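Local coordinates for periplasmic binding protein (Agrobacterium tumefaciens str. B6, PDB 5L9G), which binds the opine mannopine in the periplasm and probably delivers it to an ABC transporter for uptake, at residues Ile125-Lys129 with Lys130-Asp134; Lys138-Ala141 with Asp142-Val146; Ile224-Gly227 with Gly228-Gln231; Glu304-Ala307 with Thr308-Ser311; Ala310-Pro313 with Glu314-Ala317. One frame throughout, in Å; residues are numbered along the deposited sequence.

Interaction 1: residues Ile125-Lys129 with Lys130-Asp134; sequences IAWNK and KTYGD
Trp127 turns the edge of its indole toward the turn formed by Tyr132 and Gly133. Its CG lies between the backbone N and the carbonyl carbon (chi1 76°), a rotation that carries the indole across the end of the short helix. There NE1 donates to Gly133 O at 2.9 Å; the oxygen lies in the ring plane and the donor nitrogen sits nearly in line with the C=O bond. CD1 of the same ring rests on Tyr132 CB at 3.9 Å, the two side chains lying obliquely to each other. Asn128 caps the start of helix 129-132. Its OD1 accepts from Lys130 N at 2.9 Å, the amide running alongside the Lys130 side chain and at about a right angle to Thr131, whose hydroxyl bonds to Asp221 instead. Asn128 ND2 is held by Val220 O, which helps to fix the amide's rotation. In the backbone, Tyr132 N reaches Asn128 O at 3.1 Å, and Gly133 N bonds to Lys129 O at 2.8 Å. Gly133 then leaves the helix with phi at 64°. Chemically, side chains from one strand end serve both helix ends: an amide oxygen takes an early N-H, and an indole N-H meets a carbonyl beyond the last turn.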
loop_
_atom_site.group_PDB
_atom_site.type_symbol
_atom_site.label_atom_id
_atom_site.label_comp_id
_atom_site.label_asym_id
_atom_site.label_seq_id
_atom_site.Cartn_x
_atom_site.Cartn_y
_atom_site.Cartn_z
ATOM N N ILE A 125 11.269 2.800 5.231
ATOM C CA ILE A 125 12.104 2.298 6.329
ATOM C C ILE A 125 11.835 3.102 7.589
ATOM O O ILE A 125 11.998 4.315 7.576
ATOM C CB ILE A 125 13.619 2.432 5.946
ATOM C CG1 ILE A 125 13.950 1.614 4.696
ATOM C CG2 ILE A 125 14.574 2.061 7.129
ATOM C CD1 ILE A 125 15.213 2.151 3.935
ATOM N N ALA A 126 11.552 2.418 8.691
ATOM C CA ALA A 126 11.401 3.039 10.015
ATOM C C ALA A 126 12.323 2.285 10.957
ATOM O O ALA A 126 12.515 1.076 10.787
ATOM C CB ALA A 126 9.959 2.920 10.513
ATOM N N TRP A 127 12.889 2.984 11.944
ATOM C CA TRP A 127 13.775 2.330 12.897
ATOM C C TRP A 127 13.501 2.754 14.314
ATOM O O TRP A 127 12.963 3.844 14.574
ATOM C CB TRP A 127 15.250 2.532 12.532
ATOM C CG TRP A 127 15.772 3.907 12.847
ATOM C CD1 TRP A 127 16.300 4.339 14.031
ATOM C CD2 TRP A 127 15.751 5.052 11.971
ATOM N NE1 TRP A 127 16.641 5.676 13.937
ATOM C CE2 TRP A 127 16.334 6.129 12.676
ATOM C CE3 TRP A 127 15.349 5.253 10.637
ATOM C CZ2 TRP A 127 16.517 7.399 12.094
ATOM C CZ3 TRP A 127 15.535 6.505 10.059
ATOM C CH2 TRP A 127 16.099 7.565 10.785
ATOM N N ASN A 128 13.917 1.885 15.232
ATOM C CA ASN A 128 13.730 2.047 16.649
ATOM C C ASN A 128 14.804 2.984 17.183
ATOM O O ASN A 128 16.000 2.642 17.149
ATOM C CB ASN A 128 13.858 0.659 17.303
ATOM C CG ASN A 128 13.405 0.610 18.722
ATOM O OD1 ASN A 128 13.488 1.595 19.467
ATOM N ND2 ASN A 128 12.903 -0.551 19.119
ATOM N N LYS A 129 14.380 4.161 17.705
ATOM C CA LYS A 129 15.339 5.124 18.276
ATOM C C LYS A 129 15.985 4.647 19.595
ATOM O O LYS A 129 17.090 5.079 19.938
ATOM C CB LYS A 129 14.707 6.522 18.430
ATOM C CG LYS A 129 14.349 7.159 17.082
ATOM C CD LYS A 129 13.471 8.411 17.242
ATOM C CE LYS A 129 14.205 9.587 17.815
ATOM N NZ LYS A 129 13.251 10.638 18.248
ATOM N N LYS A 130 15.322 3.720 20.323
ATOM C CA LYS A 130 15.929 3.154 21.522
ATOM C C LYS A 130 17.157 2.312 21.076
ATOM O O LYS A 130 18.215 2.391 21.690
ATOM C CB LYS A 130 14.932 2.285 22.300
ATOM C CG LYS A 130 15.528 1.737 23.598
ATOM C CD LYS A 130 14.755 0.545 24.146
ATOM C CE LYS A 130 15.635 -0.379 24.972
ATOM N NZ LYS A 130 16.394 0.357 26.032
ATOM N N THR A 131 17.026 1.594 19.938
ATOM C CA THR A 131 18.122 0.749 19.455
ATOM C C THR A 131 19.299 1.531 18.857
ATOM O O THR A 131 20.437 1.232 19.194
ATOM C CB THR A 131 17.583 -0.302 18.453
ATOM O OG1 THR A 131 16.387 -0.861 19.000
ATOM C CG2 THR A 131 18.624 -1.404 18.143
ATOM N N TYR A 132 19.015 2.462 17.919
ATOM C CA TYR A 132 19.995 3.169 17.103
ATOM C C TYR A 132 20.115 4.660 17.332
ATOM O O TYR A 132 21.007 5.277 16.736
ATOM C CB TYR A 132 19.637 2.943 15.604
ATOM C CG TYR A 132 19.485 1.484 15.236
ATOM C CD1 TYR A 132 20.572 0.612 15.291
ATOM C CD2 TYR A 132 18.260 0.978 14.817
ATOM C CE1 TYR A 132 20.435 -0.736 14.966
ATOM C CE2 TYR A 132 18.105 -0.370 14.505
ATOM C CZ TYR A 132 19.198 -1.221 14.567
ATOM O OH TYR A 132 19.061 -2.545 14.255
ATOM N N GLY A 133 19.196 5.238 18.102
ATOM C CA GLY A 133 19.141 6.690 18.293
ATOM C C GLY A 133 18.823 7.343 16.957
ATOM O O GLY A 133 18.073 6.782 16.147
ATOM N N ASP A 134 19.443 8.497 16.682
ATOM C CA ASP A 134 19.250 9.187 15.410
ATOM C C ASP A 134 20.073 8.521 14.296
ATOM O O ASP A 134 19.805 8.768 13.120
ATOM C CB ASP A 134 19.623 10.676 15.544
ATOM C CG ASP A 134 18.714 11.484 16.451
ATOM O OD1 ASP A 134 17.546 11.080 16.644
ATOM O OD2 ASP A 134 19.173 12.509 16.979
#

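Interaction 2: residues Lys138-Ala141 with Asp142-Val146; sequences KSMA and DFFDV
From an extended Ser139 (phi -160°, psi 165°) the chain winds into the short helix 140-144, where Phe143 N bonds to Ser139 O at 3.0 Å and Phe144 N to Met140 O at 3.0 Å. Ser139 is the N-cap. Its OG, set between backbone N and carbonyl carbon, accepts from Asp142 N at 3.1 Å. The Asp142 carboxylate accepts one residue further back than in a classical capping box: OD2 uses its anti lone pair to take Lys138 N at 2.9 Å along an almost straight bond (174°). The carboxylate thus ties the incoming chain to the first turn, and its charge near the helix start is probably favourable. On the buried side, Met140 SD lies 5.3 Å from the centroid of the Phe143 ring, an oblique Met-aromatic contact, and 4.4 Å from Phe144 CE1. The edge of the Phe144 ring, by contrast, faces the backbone, with CD1 3.2 Å from Met140 O. These apolar groups fit the helix into its surroundings: Met140 packs on helix 162-169 and on Ile224, Phe143 lies against strand 222-226 and Leu197, and Phe144 touches both helix 162-169 and helix 184-197.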
loop_
_atom_site.group_PDB
_atom_site.type_symbol
_atom_site.label_atom_id
_atom_site.label_comp_id
_atom_site.label_asym_id
_atom_site.label_seq_id
_atom_site.Cartn_x
_atom_site.Cartn_y
_atom_site.Cartn_z
ATOM N N LYS A 138 19.303 4.626 6.897
ATOM C CA LYS A 138 18.669 5.682 6.102
ATOM C C LYS A 138 18.553 5.340 4.606
ATOM O O LYS A 138 18.321 6.234 3.793
ATOM C CB LYS A 138 19.402 7.014 6.339
ATOM C CG LYS A 138 19.224 7.544 7.774
ATOM C CD LYS A 138 20.122 8.719 8.078
ATOM C CE LYS A 138 20.000 9.177 9.515
ATOM N NZ LYS A 138 18.777 9.987 9.750
ATOM N N SER A 139 18.739 4.054 4.249
ATOM C CA SER A 139 18.723 3.540 2.868
ATOM C C SER A 139 18.480 2.041 2.918
ATOM O O SER A 139 18.627 1.434 3.986
ATOM C CB SER A 139 20.076 3.797 2.185
ATOM O OG SER A 139 21.081 2.884 2.618
ATOM N N MET A 140 18.124 1.422 1.767
ATOM C CA MET A 140 17.928 -0.037 1.743
ATOM C C MET A 140 19.244 -0.783 1.960
ATOM O O MET A 140 19.234 -1.843 2.589
ATOM C CB MET A 140 17.296 -0.507 0.436
ATOM C CG MET A 140 15.833 -0.296 0.385
ATOM S SD MET A 140 14.929 -0.958 1.816
ATOM C CE MET A 140 13.396 -0.152 1.522
ATOM N N ALA A 141 20.371 -0.231 1.467
ATOM C CA ALA A 141 21.689 -0.837 1.706
ATOM C C ALA A 141 21.881 -0.943 3.238
ATOM O O ALA A 141 22.212 -2.020 3.734
ATOM C CB ALA A 141 22.800 0.012 1.072
ATOM N N ASP A 142 21.557 0.133 3.983
ATOM C CA ASP A 142 21.655 0.177 5.453
ATOM C C ASP A 142 20.717 -0.838 6.092
ATOM O O ASP A 142 21.122 -1.541 7.016
ATOM C CB ASP A 142 21.315 1.577 5.994
ATOM C CG ASP A 142 22.338 2.672 5.806
ATOM O OD1 ASP A 142 23.494 2.350 5.443
ATOM O OD2 ASP A 142 22.009 3.852 6.116
ATOM N N PHE A 143 19.457 -0.910 5.608
ATOM C CA PHE A 143 18.462 -1.838 6.153
ATOM C C PHE A 143 18.989 -3.284 6.072
ATOM O O PHE A 143 18.815 -4.056 7.016
ATOM C CB PHE A 143 17.151 -1.721 5.372
ATOM C CG PHE A 143 16.006 -2.458 6.028
ATOM C CD1 PHE A 143 15.750 -3.797 5.727
ATOM C CD2 PHE A 143 15.189 -1.819 6.952
ATOM C CE1 PHE A 143 14.696 -4.485 6.346
ATOM C CE2 PHE A 143 14.119 -2.498 7.553
ATOM C CZ PHE A 143 13.900 -3.830 7.271
ATOM N N PHE A 144 19.652 -3.634 4.957
ATOM C CA PHE A 144 20.130 -5.005 4.736
ATOM C C PHE A 144 21.502 -5.254 5.351
ATOM O O PHE A 144 21.994 -6.382 5.310
ATOM C CB PHE A 144 20.119 -5.326 3.218
ATOM C CG PHE A 144 18.755 -5.673 2.656
ATOM C CD1 PHE A 144 17.749 -4.705 2.563
ATOM C CD2 PHE A 144 18.494 -6.946 2.163
ATOM C CE1 PHE A 144 16.492 -5.020 2.032
ATOM C CE2 PHE A 144 17.248 -7.254 1.609
ATOM C CZ PHE A 144 16.244 -6.297 1.566
ATOM N N ASP A 145 22.110 -4.214 5.933
ATOM C CA ASP A 145 23.462 -4.306 6.502
ATOM C C ASP A 145 23.412 -4.695 7.979
ATOM O O ASP A 145 23.415 -3.826 8.856
ATOM C CB ASP A 145 24.240 -3.004 6.278
ATOM C CG ASP A 145 25.741 -3.135 6.517
ATOM O OD1 ASP A 145 26.153 -4.087 7.232
ATOM O OD2 ASP A 145 26.498 -2.271 6.024
ATOM N N VAL A 146 23.428 -6.008 8.242
ATOM C CA VAL A 146 23.329 -6.581 9.594
ATOM C C VAL A 146 24.622 -6.357 10.400
ATOM O O VAL A 146 24.580 -6.321 11.633
ATOM C CB VAL A 146 22.865 -8.062 9.549
ATOM C CG1 VAL A 146 22.725 -8.657 10.952
ATOM C CG2 VAL A 146 21.535 -8.184 8.803
#

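Interaction 3: residues Ile224-Gly227 with Gly228-Gln231; sequences ITWG and GRVQ. With MO0 (mannopine), chain C.
Trp226 and Arg229 flank the junction where strand 222-226 runs directly into helix 227-235, which presents both side chains to the ligand between the two lobes of a periplasmic binding protein. Polar bonds to mannopine come from Arg229: NE donates to OXT at 2.7 Å and NH2 to O of the ligand at 2.9 Å. The carboxylate is met side-on by two roughly parallel N-H groups, and its carbon lies in the guanidinium plane. NH2 also reaches Gly29 O, which helps to fix the group's rotation. A bend at chi2 (-59°) folds the arginine chain back past the edge of the indole toward the ligand. Apolar contact with the ligand falls to Trp226. Mannopine CAK sits 3.5 Å above one face of the ring, offset toward the rim, while Thr225 OG1 lies 4.1 Å above the plane on the opposite face. Trp205, Trp156 and Tyr121 meet the indole edge-to-face, which probably restricts the ring's movement. Ser119, Asp252 and Thr288 are among the residues bonding to mannopine elsewhere. Backbone bonds secure the junction: Val230 N to Trp226 O at 3.1 Å, and Gln231 N to Gly227 O at 2.9 Å. Apolar packing completes the turn where two methyl groups, Thr225 CG2 and Val230 CG2, press together at 3.4 Å, tighter than ordinary van der Waals contact.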
loop_
_atom_site.group_PDB
_atom_site.type_symbol
_atom_site.label_atom_id
_atom_site.label_comp_id
_atom_site.label_asym_id
_atom_site.label_seq_id
_atom_site.Cartn_x
_atom_site.Cartn_y
_atom_site.Cartn_z
ATOM N N ILE A 224 10.217 -2.368 7.312
ATOM C CA ILE A 224 9.741 -1.773 6.075
ATOM C C ILE A 224 8.226 -1.923 6.133
ATOM O O ILE A 224 7.704 -3.048 6.131
ATOM C CB ILE A 224 10.322 -2.378 4.778
ATOM C CG1 ILE A 224 11.863 -2.242 4.734
ATOM C CG2 ILE A 224 9.666 -1.671 3.562
ATOM C CD1 ILE A 224 12.544 -3.164 3.704
ATOM N N THR A 225 7.522 -0.793 6.215
ATOM C CA THR A 225 6.050 -0.806 6.232
ATOM C C THR A 225 5.526 0.535 5.662
ATOM O O THR A 225 6.296 1.359 5.160
ATOM C CB THR A 225 5.476 -1.220 7.630
ATOM O OG1 THR A 225 4.064 -1.472 7.531
ATOM C CG2 THR A 225 5.758 -0.174 8.720
ATOM N N TRP A 226 4.216 0.725 5.742
ATOM C CA TRP A 226 3.521 1.865 5.153
ATOM C C TRP A 226 3.579 3.105 6.052
ATOM O O TRP A 226 3.390 3.009 7.262
ATOM C CB TRP A 226 2.094 1.426 4.756
ATOM C CG TRP A 226 2.144 0.185 3.882
ATOM C CD1 TRP A 226 2.868 0.029 2.733
ATOM C CD2 TRP A 226 1.396 -1.029 4.056
ATOM N NE1 TRP A 226 2.654 -1.228 2.199
ATOM C CE2 TRP A 226 1.723 -1.885 2.972
ATOM C CE3 TRP A 226 0.485 -1.488 5.030
ATOM C CZ2 TRP A 226 1.208 -3.177 2.854
ATOM C CZ3 TRP A 226 -0.105 -2.736 4.860
ATOM C CH2 TRP A 226 0.259 -3.572 3.788
ATOM N N GLY A 227 3.886 4.248 5.432
ATOM C CA GLY A 227 4.092 5.532 6.108
ATOM C C GLY A 227 3.008 5.948 7.087
ATOM O O GLY A 227 3.304 6.491 8.155
ATOM N N GLY A 228 1.747 5.737 6.696
ATOM C CA GLY A 228 0.614 6.103 7.558
ATOM C C GLY A 228 0.585 5.288 8.840
ATOM O O GLY A 228 0.355 5.833 9.924
ATOM N N ARG A 229 0.889 3.993 8.727
ATOM C CA ARG A 229 0.953 3.091 9.890
ATOM C C ARG A 229 2.079 3.533 10.824
ATOM O O ARG A 229 1.893 3.580 12.047
ATOM C CB ARG A 229 1.171 1.632 9.442
ATOM C CG ARG A 229 0.166 1.127 8.387
ATOM C CD ARG A 229 -1.311 1.178 8.842
ATOM N NE ARG A 229 -2.175 0.565 7.825
ATOM C CZ ARG A 229 -3.304 -0.089 8.090
ATOM N NH1 ARG A 229 -3.742 -0.199 9.346
ATOM N NH2 ARG A 229 -4.001 -0.648 7.106
ATOM N N VAL A 230 3.232 3.907 10.231
ATOM C CA VAL A 230 4.405 4.345 11.022
ATOM C C VAL A 230 4.094 5.651 11.750
ATOM O O VAL A 230 4.335 5.741 12.951
ATOM C CB VAL A 230 5.683 4.464 10.160
ATOM C CG1 VAL A 230 6.858 5.015 10.989
ATOM C CG2 VAL A 230 6.060 3.114 9.552
ATOM N N GLN A 231 3.617 6.668 11.015
ATOM C CA GLN A 231 3.307 7.961 11.624
ATOM C C GLN A 231 2.255 7.818 12.749
ATOM O O GLN A 231 2.398 8.443 13.804
ATOM C CB GLN A 231 2.897 9.005 10.558
ATOM C CG GLN A 231 2.709 10.416 11.184
ATOM C CD GLN A 231 3.965 10.970 11.857
ATOM O OE1 GLN A 231 3.993 11.302 13.046
ATOM N NE2 GLN A 231 5.048 11.049 11.130
HETATM O OAB MO0 C . -4.280 -5.275 -2.940
HETATM C CAF MO0 C . -4.525 -5.921 -1.721
HETATM C CAG MO0 C . -3.675 -5.390 -0.580
HETATM O OAC MO0 C . -2.472 -6.075 -0.530
HETATM C CAH MO0 C . -3.527 -3.889 -0.555
HETATM O OAM MO0 C . -4.753 -3.256 -0.552
HETATM C CAI MO0 C . -2.628 -3.336 0.551
HETATM O OAD MO0 C . -3.141 -3.640 1.813
HETATM C CAJ MO0 C . -2.339 -1.873 0.374
HETATM O OAE MO0 C . -1.719 -1.671 -0.864
HETATM C CAK MO0 C . -1.534 -1.237 1.517
HETATM N N MO0 C . -2.224 -0.021 1.967
HETATM C CA MO0 C . -1.408 0.789 2.904
HETATM C C MO0 C . -1.892 0.587 4.320
HETATM O O MO0 C . -2.756 -0.284 4.555
HETATM C CB MO0 C . -1.373 2.257 2.548
HETATM C CG MO0 C . -2.646 2.985 2.923
HETATM C CD MO0 C . -2.849 4.249 2.165
HETATM O OE1 MO0 C . -2.521 5.453 2.804
HETATM N NE2 MO0 C . -3.303 4.296 1.010
HETATM O OXT MO0 C . -1.391 1.239 5.290
#

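Interaction 4: residues Glu304-Ala307 with Thr308-Ser311; sequences EKMA and TMAS
At the C-terminal side of helix 303-307, Thr308 folds its hydroxyl back onto Lys305: OG1 donates to Lys305 O at 2.7 Å, tilted modestly from the carbonyl plane. A chi1 of 61°, which tucks OG1 between the backbone N and the carbonyl carbon, makes that reach possible. The same carbonyl receives a weak, long bond from Thr308 N at 3.4 Å, so one residue contributes both its amide and its hydroxyl to a single acceptor. Met309 comes next. Its N bonds to Met306 O at 2.8 Å, a three-residue span that makes a 3-10-like turn where helix gives way to loop, and its CB sits 3.2 Å from the same Met306 O. Beyond CG the Met309 chain is extended, whereas that of Met306 bends at chi2. The two thioethers meet obliquely at their sulfurs, SD to SD 4.0 Å, while Met309 CE passes Lys305 CG at 4.4 Å. The ammonium of Lys305 is engaged elsewhere, with Asn284 O. At Met309 psi opens to 129° and the helical path is lost. Further on, Ala310 and Ser311 turn to strand 115-128, at Ser122 and Asn120. The methionine pair packs on Tyr296 of helix 294-299 and on Tyr301, and Met309 also touches Ala289 of strand 289-290.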
loop_
_atom_site.group_PDB
_atom_site.type_symbol
_atom_site.label_atom_id
_atom_site.label_comp_id
_atom_site.label_asym_id
_atom_site.label_seq_id
_atom_site.Cartn_x
_atom_site.Cartn_y
_atom_site.Cartn_z
ATOM N N GLU A 304 3.635 21.617 6.662
ATOM C CA GLU A 304 3.887 20.613 7.705
ATOM C C GLU A 304 3.079 19.342 7.378
ATOM O O GLU A 304 3.611 18.236 7.499
ATOM C CB GLU A 304 3.484 21.183 9.076
ATOM C CG GLU A 304 3.985 20.407 10.275
ATOM C CD GLU A 304 3.421 20.898 11.595
ATOM O OE1 GLU A 304 3.442 20.104 12.561
ATOM O OE2 GLU A 304 2.954 22.060 11.669
ATOM N N LYS A 305 1.800 19.521 6.951
ATOM C CA LYS A 305 0.887 18.441 6.550
ATOM C C LYS A 305 1.408 17.746 5.279
ATOM O O LYS A 305 1.422 16.514 5.221
ATOM C CB LYS A 305 -0.538 18.981 6.317
ATOM C CG LYS A 305 -1.612 17.901 6.345
ATOM C CD LYS A 305 -2.276 17.835 7.709
ATOM C CE LYS A 305 -2.929 16.507 7.944
ATOM N NZ LYS A 305 -4.023 16.600 8.946
ATOM N N MET A 306 1.867 18.536 4.290
ATOM C CA MET A 306 2.427 18.032 3.030
ATOM C C MET A 306 3.690 17.173 3.254
ATOM O O MET A 306 3.862 16.166 2.571
ATOM C CB MET A 306 2.729 19.183 2.065
ATOM C CG MET A 306 1.487 19.911 1.560
ATOM S SD MET A 306 0.659 19.083 0.169
ATOM C CE MET A 306 -0.399 20.408 -0.410
ATOM N N ALA A 307 4.538 17.541 4.235
ATOM C CA ALA A 307 5.790 16.845 4.558
ATOM C C ALA A 307 5.623 15.356 4.881
ATOM O O ALA A 307 6.541 14.574 4.634
ATOM C CB ALA A 307 6.506 17.554 5.700
ATOM N N THR A 308 4.455 14.966 5.412
ATOM C CA THR A 308 4.135 13.575 5.748
ATOM C C THR A 308 3.547 12.837 4.528
ATOM O O THR A 308 3.378 11.614 4.575
ATOM C CB THR A 308 3.126 13.540 6.917
ATOM O OG1 THR A 308 1.915 14.199 6.512
ATOM C CG2 THR A 308 3.677 14.178 8.192
ATOM N N MET A 309 3.171 13.590 3.472
ATOM C CA MET A 309 2.544 13.025 2.271
ATOM C C MET A 309 3.534 12.400 1.323
ATOM O O MET A 309 4.516 13.041 0.914
ATOM C CB MET A 309 1.658 14.054 1.548
ATOM C CG MET A 309 0.453 14.445 2.355
ATOM S SD MET A 309 -0.642 15.522 1.434
ATOM C CE MET A 309 -1.977 15.647 2.577
ATOM N N ALA A 310 3.246 11.152 0.937
ATOM C CA ALA A 310 4.058 10.371 0.016
ATOM C C ALA A 310 4.319 11.099 -1.299
ATOM O O ALA A 310 5.395 10.949 -1.889
ATOM C CB ALA A 310 3.361 9.066 -0.296
ATOM N N SER A 311 3.315 11.859 -1.762
ATOM C CA SER A 311 3.344 12.549 -3.048
ATOM C C SER A 311 3.861 13.992 -2.989
ATOM O O SER A 311 3.872 14.652 -4.021
ATOM C CB SER A 311 1.967 12.484 -3.711
ATOM O OG SER A 311 0.987 13.038 -2.851
#

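Interaction 5: residues Ala310-Pro313 with Glu314-Ala317; sequences ASAP and ENVA
Val316 and Asn315 are turned back by their first torsions onto the loop that precedes them. In Val316, with CG1 anti to the backbone N (chi1 176°), CG2 falls beside that N and drops among three carbonyl oxygens, 3.5 Å from Ala310 O, 3.5 Å from Ser311 O and 3.4 Å from Ala312 O. Asn315 has CG anti to its carbonyl carbon (chi1 -61°), which swings the amide alongside the loop until ND2 is 3.8 Å from Ala312 CB. The nitrogen of that amide is well occupied, since it donates to both Ala307 O and Met309 O, and two bonds of this kind hold the group's rotation. This is the start of the short helix 313-316, with Ala312 at the N-cap position. An extended psi of 139° at Ala312 directs its carbonyl into the first turn, where Val316 N bonds to it at 2.9 Å. Asn315 N gives the same oxygen a weak second bond. Pro313 occupies the first helical position, where proline is readily accommodated, since the first-turn amides have no helical carbonyl before them to bond to. Its own carbonyl oxygen accepts from Ala317 N at 3.1 Å. Gln319 NE2 bonds both to Ala310 O and to Asn315 O, and Val316 rests on Leu249 of strand 240-256, which Ala310 touches as well.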
loop_
_atom_site.group_PDB
_atom_site.type_symbol
_atom_site.label_atom_id
_atom_site.label_comp_id
_atom_site.label_asym_id
_atom_site.label_seq_id
_atom_site.Cartn_x
_atom_site.Cartn_y
_atom_site.Cartn_z
ATOM N N ALA A 310 3.246 11.152 0.937
ATOM C CA ALA A 310 4.058 10.371 0.016
ATOM C C ALA A 310 4.319 11.099 -1.299
ATOM O O ALA A 310 5.395 10.949 -1.889
ATOM C CB ALA A 310 3.361 9.066 -0.296
ATOM N N SER A 311 3.315 11.859 -1.762
ATOM C CA SER A 311 3.344 12.549 -3.048
ATOM C C SER A 311 3.861 13.992 -2.989
ATOM O O SER A 311 3.872 14.652 -4.021
ATOM C CB SER A 311 1.967 12.484 -3.711
ATOM O OG SER A 311 0.987 13.038 -2.851
ATOM N N ALA A 312 4.343 14.469 -1.820
ATOM C CA ALA A 312 4.892 15.819 -1.718
ATOM C C ALA A 312 6.192 15.864 -2.541
ATOM O O ALA A 312 6.928 14.865 -2.558
ATOM C CB ALA A 312 5.161 16.186 -0.268
ATOM N N PRO A 313 6.444 16.958 -3.306
ATOM C CA PRO A 313 7.642 16.989 -4.177
ATOM C C PRO A 313 8.952 16.577 -3.501
ATOM O O PRO A 313 9.697 15.769 -4.057
ATOM C CB PRO A 313 7.678 18.436 -4.690
ATOM C CG PRO A 313 6.256 18.881 -4.641
ATOM C CD PRO A 313 5.632 18.186 -3.452
ATOM N N GLU A 314 9.218 17.087 -2.285
ATOM C CA GLU A 314 10.461 16.765 -1.569
ATOM C C GLU A 314 10.578 15.291 -1.222
ATOM O O GLU A 314 11.692 14.757 -1.232
ATOM C CB GLU A 314 10.667 17.653 -0.346
ATOM C CG GLU A 314 11.270 18.992 -0.735
ATOM C CD GLU A 314 12.009 19.738 0.357
ATOM O OE1 GLU A 314 13.114 19.299 0.758
ATOM O OE2 GLU A 314 11.529 20.832 0.733
ATOM N N ASN A 315 9.425 14.608 -1.019
ATOM C CA ASN A 315 9.421 13.180 -0.713
ATOM C C ASN A 315 9.541 12.347 -1.975
ATOM O O ASN A 315 10.287 11.369 -1.998
ATOM C CB ASN A 315 8.185 12.800 0.118
ATOM C CG ASN A 315 8.158 13.531 1.451
ATOM O OD1 ASN A 315 9.187 13.952 2.003
ATOM N ND2 ASN A 315 6.986 13.721 1.992
ATOM N N VAL A 316 8.840 12.744 -3.040
ATOM C CA VAL A 316 8.928 12.032 -4.326
ATOM C C VAL A 316 10.371 11.972 -4.842
ATOM O O VAL A 316 10.789 10.933 -5.364
ATOM C CB VAL A 316 7.934 12.603 -5.383
ATOM C CG1 VAL A 316 8.111 11.919 -6.738
ATOM C CG2 VAL A 316 6.501 12.440 -4.903
ATOM N N ALA A 317 11.142 13.071 -4.656
ATOM C CA ALA A 317 12.529 13.181 -5.120
ATOM C C ALA A 317 13.447 12.049 -4.641
ATOM O O ALA A 317 14.406 11.724 -5.341
ATOM C CB ALA A 317 13.115 14.527 -4.725
#

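Along the chain the five contacts follow in series, interaction 4 passing into interaction 5 through the shared Ala310 and Ser311. Interactions 1, 2 and 3 meet round neighbouring strands 115-128 and 222-226: Ile125 CD1 packs on Ser139 C at 3.4 Å, and Phe143 CE2 on Ile224 CG1 at 3.6 Å, although centres lie about 13 to 17 Å apart. Interactions 4 and 5, centres about 7 Å apart, join the successive helices 303-307 and 313-316. Interaction 3 alone touches mannopine, yet its nearest atoms are only about 5 Å from interaction 4 and 7 Å from interaction 5. Helix starts and ends thus recur from the mannopine site in interaction 3 out to the edge of the fold, packed on the shared sheet.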